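Local coordinates for protein 336aa long hypothetical dTDP-glucose 4,6-dehydratase (Pyrococcus horikoshii, PDB 2HUN) that binds NAD in a Rossmann-type domain and probably catalyses the 4,6-dehydration of dTDP-glucose, at residues Phe139-Arg144 and Arg237-Ile242; Arg121-Ser126 and Arg225-Val230; Pro44-Asp49 and Glu315-Pro320. All coordinates share one frame; numbering follows the deposited sequence.

In the fold
Interactions 1 and 2 both reach the large mixed sheet of the NAD-binding domain and touch each other, their centres about 13 Å apart. Helix 220-233 supplies one side of interaction 2 and leads directly into strand 239-242 of interaction 1, with Ile242 and Tyr240 packing on Ala226 and Val230. Along the chain the two cross, in the order 121-126, 139-144, 225-230, 237-242. Interaction 3 encloses both, joining the loop at 44-49 to the late helix 315-318; its centre lies about 25 Å from that of interaction 2 and about 35 Å from that of interaction 1. The late chain segment thus returns to the nucleotide-binding part of the fold.

Interaction 1. Residues Phe139-Arg144 and Arg237-Ile242; sequences FTENDR and REIYNI
The carboxylate of Glu141 lies stacked against the side-chain amide of Asn241, the two planes only 21° apart and the side chains approaching from opposite directions, with Glu141 CD 3.5 Å from Asn241 ND2. A second flat pair lies within the loop, where one face of the Arg144 guanidinium carries Phe139 CE1, 3.5 Å above its plane and offset toward the rim. The edge of the Glu141 carboxylate faces the strand backbone: Asn241 N donates to Glu141 OE2 at 2.9 Å, a fairly straight bond that uses the anti lone pair, away from OE1. A water also donates to Glu141 OE2 and to Asn241 O, so the one oxygen is gripped twice. The bend of the Glu141 chain at chi2 (83°) lays its CG along Ile239, 3.9 Å from Ile239 CG2. The amide of Asn241 is held at both ends from outside, OD1 by Tyr131 OH and ND2 by Asp284 O, which should fix its rotation against the carboxylate. Within the loop, a type I turn from Thr140 to Asp143 presents Glu141. Asp143 OD2 accepts from Thr140 N at 2.7 Å, and Thr140 OG1 takes the amide of Asn142 in an ST turn. The contact is buried and lies near the dimer interface, where Asn142 and Arg144 meet the second subunit. It places the loop between strand 121-127 and helix 150-168 against strand 239-242, which pairs in parallel with strand 172-182, while Lys287 of helix 286-292 packs on Glu141 and bonds to Ile239 O.

Interaction 2. Residues Arg121-Ser126 and Arg225-Val230; sequences RFVHVS and RAIELV. With NAD (nicotinamide-adenine-dinucleotide), chain C.
A central strand of the Rossmann-type sheet, 121-126, is packed here by helix 220-233, with Val123 and Val125 meeting Ile227 and Val230 in a buried apolar layer. Val123 CG2 lies 4.2 Å from Val230 CG1, and Val123 CG1 also reaches Ile227 CG2. The helix packs on one face of the sheet, among strands that run parallel to one another; the segment axes approach to 9.6 Å, and the helix runs roughly against the strand, at 146° between N-to-C directions. Toward its C-terminal end the strand meets the cofactor, as in Rossmann folds. There Val125 turns one methyl to the ribose, CG1 lying 3.6 Å from NAD O4D, and the other to the helix, CG2 lying 4.1 Å from Ile227 CD1, where the two side chains cross at about a right angle. Ser126 O is 3.3 Å from NAD C6N. At the far end Arg121, bent at chi2 (56°), curls back to the helix, where its NH2 donates to Val230 O at 2.7 Å. The oxygen lies in the guanidinium plane, whereas the donor sits above the carbonyl plane. Arg121 NE bonds to Leu231 O and NH2 also to Ser174 OG on strand 172-182.

Interaction 3. Residues Pro44-Asp49 and Glu315-Pro320; sequences PANLKD and EWWWKP
Two neighbouring indoles, Trp316 and Trp317, face the 44-49 loop in different ways, one meeting it with its rim and the other with its N-H. Trp317, its CG anti to the backbone N (chi1 -174°), carries its ring out toward Asn46, whose OD1 lies close to the indole plane at the edge. Trp317 NE1 donates to Asn46 OD1 at 2.7 Å, nearly along the C=O axis, although the angle at the hydrogen is only 141°. The two side chains meet obliquely, and the amide and indole planes are 35° apart. Ala45 CB faces the notch between the two rings, 4.0 Å from Trp316 CZ3 and the same distance from Trp317 CD1. The six-membered rim of Trp316 points at the loop, with Trp316 CH2 3.7 Å from Ala45 O, which lies near the ring plane. Lys48 comes from the opposite direction with its chain extended beyond CG, bringing CE to 3.6 Å and NZ to 3.5 Å from Trp316 CZ3. One face of the Trp316 ring is backed by Trp317 CB, over its centre, while Trp316 NE1 bonds to Asn314 OD1. The Trp317 ring makes edge-to-face contacts with Tyr185 and Trp310. Replacing Trp317 with an alanine is likely to leave Asn46 OD1 without its indole donor and Ala45 CB without a wall on that side, and to open a gap beside Tyr185 and Trp310. The amide nitrogen of Asn46 makes weak bonds to Gly13 O and Ser17 OG. Through Asn46 the contact links helix 315-318 to what is probably the glycine-rich turn of the Rossmann-type nucleotide-binding motif, with the side chain of Asn46 about 6 Å from the bound NAD.

Interaction 1. Residues Phe139-Arg144 and Arg237-Ile242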
# COMPACT_ATOMS: atom_id res chain seq x y z
N PHE A 139 17.64 2.00 1.46
CA PHE A 139 16.39 2.73 1.25
C PHE A 139 16.06 3.68 2.40
O PHE A 139 16.23 3.34 3.58
CB PHE A 139 15.22 1.74 1.10
CG PHE A 139 15.24 0.96 -0.19
CD1 PHE A 139 15.01 1.60 -1.41
CD2 PHE A 139 15.45 -0.41 -0.19
CE1 PHE A 139 14.99 0.88 -2.60
CE2 PHE A 139 15.44 -1.14 -1.39
CZ PHE A 139 15.21 -0.49 -2.59
N THR A 140 15.59 4.88 2.06
CA THR A 140 15.19 5.83 3.08
C THR A 140 13.67 5.79 3.08
O THR A 140 13.06 5.22 2.18
CB THR A 140 15.64 7.26 2.78
OG1 THR A 140 14.76 7.83 1.81
CG2 THR A 140 17.07 7.30 2.25
N GLU A 141 13.07 6.40 4.09
CA GLU A 141 11.62 6.44 4.20
C GLU A 141 11.00 7.25 3.06
O GLU A 141 9.78 7.25 2.89
CB GLU A 141 11.21 7.04 5.56
CG GLU A 141 11.74 6.28 6.78
CD GLU A 141 13.17 6.66 7.15
OE1 GLU A 141 13.83 7.40 6.40
OE2 GLU A 141 13.64 6.20 8.21
N ASN A 142 11.83 7.94 2.27
CA ASN A 142 11.28 8.71 1.15
C ASN A 142 11.32 7.97 -0.19
O ASN A 142 10.92 8.51 -1.21
CB ASN A 142 12.02 10.05 1.00
CG ASN A 142 11.71 11.01 2.14
OD1 ASN A 142 10.58 11.04 2.64
ND2 ASN A 142 12.69 11.80 2.55
N ASP A 143 11.78 6.72 -0.18
CA ASP A 143 11.84 5.93 -1.41
C ASP A 143 10.56 5.14 -1.64
O ASP A 143 9.86 4.81 -0.70
CB ASP A 143 13.03 4.96 -1.36
CG ASP A 143 14.36 5.68 -1.35
OD1 ASP A 143 14.48 6.69 -2.05
OD2 ASP A 143 15.29 5.21 -0.65
N ARG A 144 10.26 4.86 -2.90
CA ARG A 144 9.07 4.11 -3.27
C ARG A 144 9.17 2.71 -2.69
O ARG A 144 10.25 2.26 -2.31
CB ARG A 144 8.96 3.99 -4.80
CG ARG A 144 9.83 2.86 -5.42
CD ARG A 144 11.34 3.11 -5.23
NE ARG A 144 12.15 2.02 -5.78
CZ ARG A 144 12.29 0.81 -5.23
NH1 ARG A 144 11.67 0.52 -4.09
NH2 ARG A 144 13.03 -0.11 -5.83
N ARG A 237 2.38 11.00 11.37
CA ARG A 237 2.52 11.06 9.92
C ARG A 237 3.93 10.70 9.44
O ARG A 237 4.21 10.79 8.24
CB ARG A 237 2.16 12.46 9.40
CG ARG A 237 0.82 12.97 9.92
CD ARG A 237 0.46 14.36 9.42
NE ARG A 237 -0.88 14.72 9.88
CZ ARG A 237 -1.60 15.73 9.39
NH1 ARG A 237 -1.11 16.50 8.43
NH2 ARG A 237 -2.82 15.97 9.87
N GLU A 238 4.80 10.29 10.35
CA GLU A 238 6.17 9.95 9.99
C GLU A 238 6.50 8.46 10.04
O GLU A 238 6.03 7.72 10.90
CB GLU A 238 7.17 10.67 10.90
CG GLU A 238 7.16 12.19 10.83
CD GLU A 238 7.57 12.72 9.47
OE1 GLU A 238 8.19 11.97 8.69
OE2 GLU A 238 7.29 13.91 9.18
N ILE A 239 7.34 8.02 9.10
CA ILE A 239 7.78 6.64 9.05
C ILE A 239 9.21 6.62 9.59
O ILE A 239 10.01 7.54 9.32
CB ILE A 239 7.78 6.09 7.60
CG1 ILE A 239 6.35 6.12 7.03
CG2 ILE A 239 8.31 4.65 7.59
CD1 ILE A 239 6.24 5.55 5.63
N TYR A 240 9.54 5.59 10.37
CA TYR A 240 10.86 5.46 10.96
C TYR A 240 11.50 4.11 10.66
O TYR A 240 11.02 3.07 11.13
CB TYR A 240 10.78 5.65 12.48
CG TYR A 240 10.41 7.04 12.94
CD1 TYR A 240 11.37 8.05 13.02
CD2 TYR A 240 9.10 7.34 13.30
CE1 TYR A 240 11.02 9.34 13.45
CE2 TYR A 240 8.74 8.62 13.73
CZ TYR A 240 9.71 9.61 13.80
OH TYR A 240 9.35 10.86 14.24
N ASN A 241 12.57 4.11 9.87
CA ASN A 241 13.28 2.88 9.55
C ASN A 241 14.09 2.54 10.79
O ASN A 241 14.57 3.43 11.48
CB ASN A 241 14.29 3.06 8.40
CG ASN A 241 13.65 3.02 7.02
OD1 ASN A 241 12.54 2.51 6.83
ND2 ASN A 241 14.38 3.53 6.04
N ILE A 242 14.25 1.25 11.07
CA ILE A 242 15.02 0.80 12.22
C ILE A 242 15.96 -0.31 11.76
O ILE A 242 15.51 -1.37 11.33
CB ILE A 242 14.11 0.24 13.34
CG1 ILE A 242 13.04 1.27 13.73
CG2 ILE A 242 14.94 -0.14 14.55
CD1 ILE A 242 11.99 0.75 14.71
O HOH W 1 15.31 5.99 10.51

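Interaction 2. Residues Arg121-Ser126 and Arg225-Val230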
# COMPACT_ATOMS: atom_id res chain seq x y z
N ARG A 121 -2.34 7.28 20.90
CA ARG A 121 -1.04 7.24 20.24
C ARG A 121 -0.91 5.88 19.56
O ARG A 121 -0.93 4.85 20.23
CB ARG A 121 0.08 7.44 21.26
CG ARG A 121 1.50 7.29 20.70
CD ARG A 121 1.76 8.23 19.53
NE ARG A 121 3.12 8.05 19.02
CZ ARG A 121 3.50 8.35 17.78
NH1 ARG A 121 2.63 8.84 16.92
NH2 ARG A 121 4.76 8.15 17.41
N PHE A 122 -0.77 5.89 18.24
CA PHE A 122 -0.68 4.66 17.46
C PHE A 122 0.65 4.42 16.75
O PHE A 122 1.14 5.29 16.04
CB PHE A 122 -1.83 4.66 16.45
CG PHE A 122 -1.83 3.50 15.50
CD1 PHE A 122 -1.93 2.19 15.96
CD2 PHE A 122 -1.79 3.72 14.13
CE1 PHE A 122 -2.01 1.12 15.06
CE2 PHE A 122 -1.87 2.67 13.23
CZ PHE A 122 -1.98 1.37 13.69
N VAL A 123 1.23 3.24 16.95
CA VAL A 123 2.48 2.88 16.29
C VAL A 123 2.21 1.63 15.45
O VAL A 123 1.84 0.59 15.98
CB VAL A 123 3.60 2.57 17.29
CG1 VAL A 123 4.80 1.97 16.55
CG2 VAL A 123 4.03 3.85 18.02
N HIS A 124 2.38 1.76 14.14
CA HIS A 124 2.17 0.68 13.18
C HIS A 124 3.54 0.06 12.88
O HIS A 124 4.43 0.73 12.35
CB HIS A 124 1.57 1.25 11.89
CG HIS A 124 1.30 0.24 10.83
ND1 HIS A 124 0.29 -0.70 10.92
CD2 HIS A 124 1.87 0.04 9.62
CE1 HIS A 124 0.25 -1.42 9.82
NE2 HIS A 124 1.20 -0.99 9.01
N VAL A 125 3.70 -1.22 13.23
CA VAL A 125 4.95 -1.94 12.99
C VAL A 125 4.96 -2.60 11.60
O VAL A 125 4.05 -3.36 11.25
CB VAL A 125 5.19 -3.02 14.08
CG1 VAL A 125 6.56 -3.68 13.87
CG2 VAL A 125 5.15 -2.38 15.46
N SER A 126 5.99 -2.30 10.82
CA SER A 126 6.08 -2.84 9.47
C SER A 126 7.46 -3.44 9.20
O SER A 126 8.29 -3.56 10.11
CB SER A 126 5.74 -1.74 8.46
OG SER A 126 5.52 -2.26 7.16
N ARG A 225 13.35 -1.17 22.03
CA ARG A 225 13.72 0.15 22.53
C ARG A 225 13.36 1.23 21.52
O ARG A 225 12.91 2.32 21.89
CB ARG A 225 15.22 0.19 22.85
CG ARG A 225 15.59 -0.58 24.13
CD ARG A 225 17.09 -0.77 24.29
NE ARG A 225 17.43 -1.55 25.48
CZ ARG A 225 17.42 -1.07 26.73
NH1 ARG A 225 17.09 0.19 26.96
NH2 ARG A 225 17.72 -1.87 27.75
N ALA A 226 13.55 0.92 20.23
CA ALA A 226 13.22 1.85 19.17
C ALA A 226 11.71 2.10 19.14
O ALA A 226 11.27 3.24 19.05
CB ALA A 226 13.68 1.30 17.82
N ILE A 227 10.92 1.03 19.22
CA ILE A 227 9.46 1.18 19.21
C ILE A 227 9.03 2.07 20.38
O ILE A 227 8.19 2.96 20.22
CB ILE A 227 8.75 -0.20 19.32
CG1 ILE A 227 9.04 -1.03 18.06
CG2 ILE A 227 7.25 -0.00 19.52
CD1 ILE A 227 8.38 -2.41 18.04
N GLU A 228 9.60 1.82 21.55
CA GLU A 228 9.27 2.61 22.74
C GLU A 228 9.54 4.08 22.46
O GLU A 228 8.70 4.94 22.74
CB GLU A 228 10.12 2.16 23.94
CG GLU A 228 10.03 3.09 25.15
CD GLU A 228 10.87 2.63 26.34
OE1 GLU A 228 12.05 2.26 26.14
OE2 GLU A 228 10.36 2.67 27.48
N LEU A 229 10.71 4.36 21.91
CA LEU A 229 11.13 5.71 21.59
C LEU A 229 10.16 6.36 20.60
O LEU A 229 9.76 7.51 20.78
CB LEU A 229 12.54 5.68 21.00
CG LEU A 229 13.41 6.92 21.20
CD1 LEU A 229 13.42 7.33 22.66
CD2 LEU A 229 14.84 6.60 20.74
N VAL A 230 9.79 5.62 19.56
CA VAL A 230 8.87 6.12 18.55
C VAL A 230 7.50 6.38 19.20
O VAL A 230 6.85 7.37 18.89
CB VAL A 230 8.70 5.10 17.38
CG1 VAL A 230 7.55 5.51 16.47
CG2 VAL A 230 9.99 5.02 16.57
PA NAD C . 5.02 -13.71 14.82
O1A NAD C . 4.57 -14.50 13.67
O2A NAD C . 5.96 -14.31 15.81
O5B NAD C . 3.71 -13.26 15.63
C5B NAD C . 2.61 -12.57 15.02
C4B NAD C . 1.57 -12.49 16.15
O4B NAD C . 0.40 -11.76 15.70
C3B NAD C . 1.08 -13.90 16.57
O3B NAD C . 1.05 -14.01 18.00
C2B NAD C . -0.29 -14.02 15.88
O2B NAD C . -1.23 -14.91 16.48
C1B NAD C . -0.76 -12.57 15.85
N9A NAD C . -1.71 -12.25 14.76
C8A NAD C . -1.56 -12.46 13.44
N7A NAD C . -2.64 -12.03 12.80
C5A NAD C . -3.50 -11.55 13.70
C6A NAD C . -4.80 -10.97 13.64
N6A NAD C . -5.46 -10.79 12.50
N1A NAD C . -5.38 -10.57 14.86
C2A NAD C . -4.70 -10.76 16.07
N3A NAD C . -3.48 -11.30 16.13
C4A NAD C . -2.90 -11.69 14.96
O3 NAD C . 5.84 -12.52 14.16
PN NAD C . 6.69 -11.28 14.67
O1N NAD C . 8.03 -11.55 14.06
O2N NAD C . 6.69 -11.18 16.15
O5D NAD C . 6.09 -10.01 13.88
C5D NAD C . 5.57 -8.84 14.52
C4D NAD C . 5.51 -7.69 13.48
O4D NAD C . 6.83 -7.23 13.14
C3D NAD C . 4.80 -8.11 12.18
O3D NAD C . 3.91 -7.03 11.78
C2D NAD C . 5.98 -8.30 11.18
O2D NAD C . 5.54 -8.02 9.85
C1D NAD C . 7.00 -7.31 11.71
N1N NAD C . 8.41 -7.64 11.42
C2N NAD C . 9.07 -8.77 12.00
C3N NAD C . 10.42 -9.01 11.67
C7N NAD C . 11.19 -10.21 12.27
O7N NAD C . 12.42 -10.27 12.09
N7N NAD C . 10.54 -11.13 12.97
C4N NAD C . 11.10 -8.14 10.79
C5N NAD C . 10.44 -7.03 10.23
C6N NAD C . 9.09 -6.77 10.53

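Interaction 3. Residues Pro44-Asp49 and Glu315-Pro320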
# COMPACT_ATOMS: atom_id res chain seq x y z
N PRO A 44 1.67 -18.99 23.78
CA PRO A 44 1.26 -18.58 25.13
C PRO A 44 2.38 -18.70 26.15
O PRO A 44 2.42 -17.98 27.15
CB PRO A 44 0.10 -19.53 25.44
CG PRO A 44 -0.50 -19.76 24.09
CD PRO A 44 0.72 -19.96 23.22
N ALA A 45 3.30 -19.63 25.89
CA ALA A 45 4.43 -19.86 26.79
C ALA A 45 5.33 -18.63 26.88
O ALA A 45 6.02 -18.42 27.87
CB ALA A 45 5.23 -21.08 26.33
N ASN A 46 5.30 -17.81 25.83
CA ASN A 46 6.11 -16.60 25.78
C ASN A 46 5.83 -15.68 26.97
O ASN A 46 6.74 -15.03 27.48
CB ASN A 46 5.83 -15.81 24.50
CG ASN A 46 6.31 -16.51 23.26
OD1 ASN A 46 6.84 -17.62 23.32
ND2 ASN A 46 6.12 -15.87 22.11
N LEU A 47 4.57 -15.62 27.39
CA LEU A 47 4.18 -14.73 28.48
C LEU A 47 3.50 -15.40 29.68
O LEU A 47 2.83 -14.72 30.46
CB LEU A 47 3.24 -13.65 27.94
CG LEU A 47 3.78 -12.72 26.85
CD1 LEU A 47 2.67 -11.85 26.29
CD2 LEU A 47 4.89 -11.86 27.43
N LYS A 48 3.68 -16.71 29.84
CA LYS A 48 3.01 -17.39 30.94
C LYS A 48 3.35 -16.86 32.33
O LYS A 48 2.49 -16.87 33.21
CB LYS A 48 3.25 -18.90 30.88
CG LYS A 48 4.64 -19.37 31.28
CD LYS A 48 4.65 -20.90 31.27
CE LYS A 48 5.99 -21.47 31.71
NZ LYS A 48 5.97 -22.96 31.63
N ASP A 49 4.57 -16.38 32.54
CA ASP A 49 4.93 -15.87 33.85
C ASP A 49 4.40 -14.47 34.15
O ASP A 49 4.55 -13.97 35.26
CB ASP A 49 6.45 -15.90 34.04
CG ASP A 49 7.18 -15.07 33.02
OD1 ASP A 49 7.12 -15.41 31.82
OD2 ASP A 49 7.81 -14.07 33.42
N GLU A 315 15.61 -24.50 27.29
CA GLU A 315 15.29 -25.65 26.46
C GLU A 315 13.82 -25.99 26.62
O GLU A 315 13.20 -26.54 25.72
CB GLU A 315 16.17 -26.85 26.86
CG GLU A 315 15.89 -28.11 26.06
CD GLU A 315 17.00 -29.15 26.18
OE1 GLU A 315 18.10 -28.82 26.68
OE2 GLU A 315 16.77 -30.30 25.77
N TRP A 316 13.25 -25.64 27.77
CA TRP A 316 11.84 -25.92 28.03
C TRP A 316 10.94 -25.23 27.00
O TRP A 316 9.89 -25.77 26.62
CB TRP A 316 11.44 -25.43 29.43
CG TRP A 316 11.37 -23.94 29.55
CD1 TRP A 316 12.40 -23.08 29.86
CD2 TRP A 316 10.22 -23.12 29.36
NE1 TRP A 316 11.95 -21.78 29.87
CE2 TRP A 316 10.61 -21.78 29.56
CE3 TRP A 316 8.88 -23.39 29.02
CZ2 TRP A 316 9.72 -20.70 29.44
CZ3 TRP A 316 7.99 -22.32 28.90
CH2 TRP A 316 8.42 -21.00 29.12
N TRP A 317 11.37 -24.06 26.54
CA TRP A 317 10.59 -23.27 25.58
C TRP A 317 10.67 -23.76 24.12
O TRP A 317 9.63 -24.00 23.50
CB TRP A 317 11.01 -21.79 25.65
CG TRP A 317 10.16 -20.89 24.79
CD1 TRP A 317 8.97 -20.31 25.13
CD2 TRP A 317 10.41 -20.53 23.43
NE1 TRP A 317 8.45 -19.61 24.06
CE2 TRP A 317 9.32 -19.73 23.00
CE3 TRP A 317 11.44 -20.81 22.52
CZ2 TRP A 317 9.24 -19.21 21.70
CZ3 TRP A 317 11.36 -20.29 21.23
CH2 TRP A 317 10.26 -19.50 20.84
N TRP A 318 11.88 -23.91 23.58
CA TRP A 318 12.04 -24.32 22.18
C TRP A 318 11.87 -25.80 21.87
O TRP A 318 11.49 -26.18 20.76
CB TRP A 318 13.40 -23.86 21.64
CG TRP A 318 14.62 -24.32 22.42
CD1 TRP A 318 15.30 -23.59 23.35
CD2 TRP A 318 15.35 -25.54 22.24
NE1 TRP A 318 16.43 -24.27 23.76
CE2 TRP A 318 16.48 -25.46 23.10
CE3 TRP A 318 15.17 -26.68 21.45
CZ2 TRP A 318 17.42 -26.50 23.17
CZ3 TRP A 318 16.11 -27.70 21.52
CH2 TRP A 318 17.22 -27.60 22.38
N LYS A 319 12.19 -26.63 22.86
CA LYS A 319 12.11 -28.07 22.73
C LYS A 319 10.76 -28.56 22.17
O LYS A 319 10.73 -29.34 21.23
CB LYS A 319 12.39 -28.68 24.10
CG LYS A 319 12.51 -30.17 24.09
CD LYS A 319 13.46 -30.60 22.99
CE LYS A 319 13.65 -32.10 23.06
NZ LYS A 319 13.88 -32.66 21.70
N PRO A 320 9.63 -28.13 22.75
CA PRO A 320 8.32 -28.55 22.25
C PRO A 320 8.08 -28.09 20.82
O PRO A 320 7.26 -28.67 20.09
CB PRO A 320 7.34 -27.87 23.21
CG PRO A 320 8.15 -27.69 24.45
CD PRO A 320 9.50 -27.29 23.95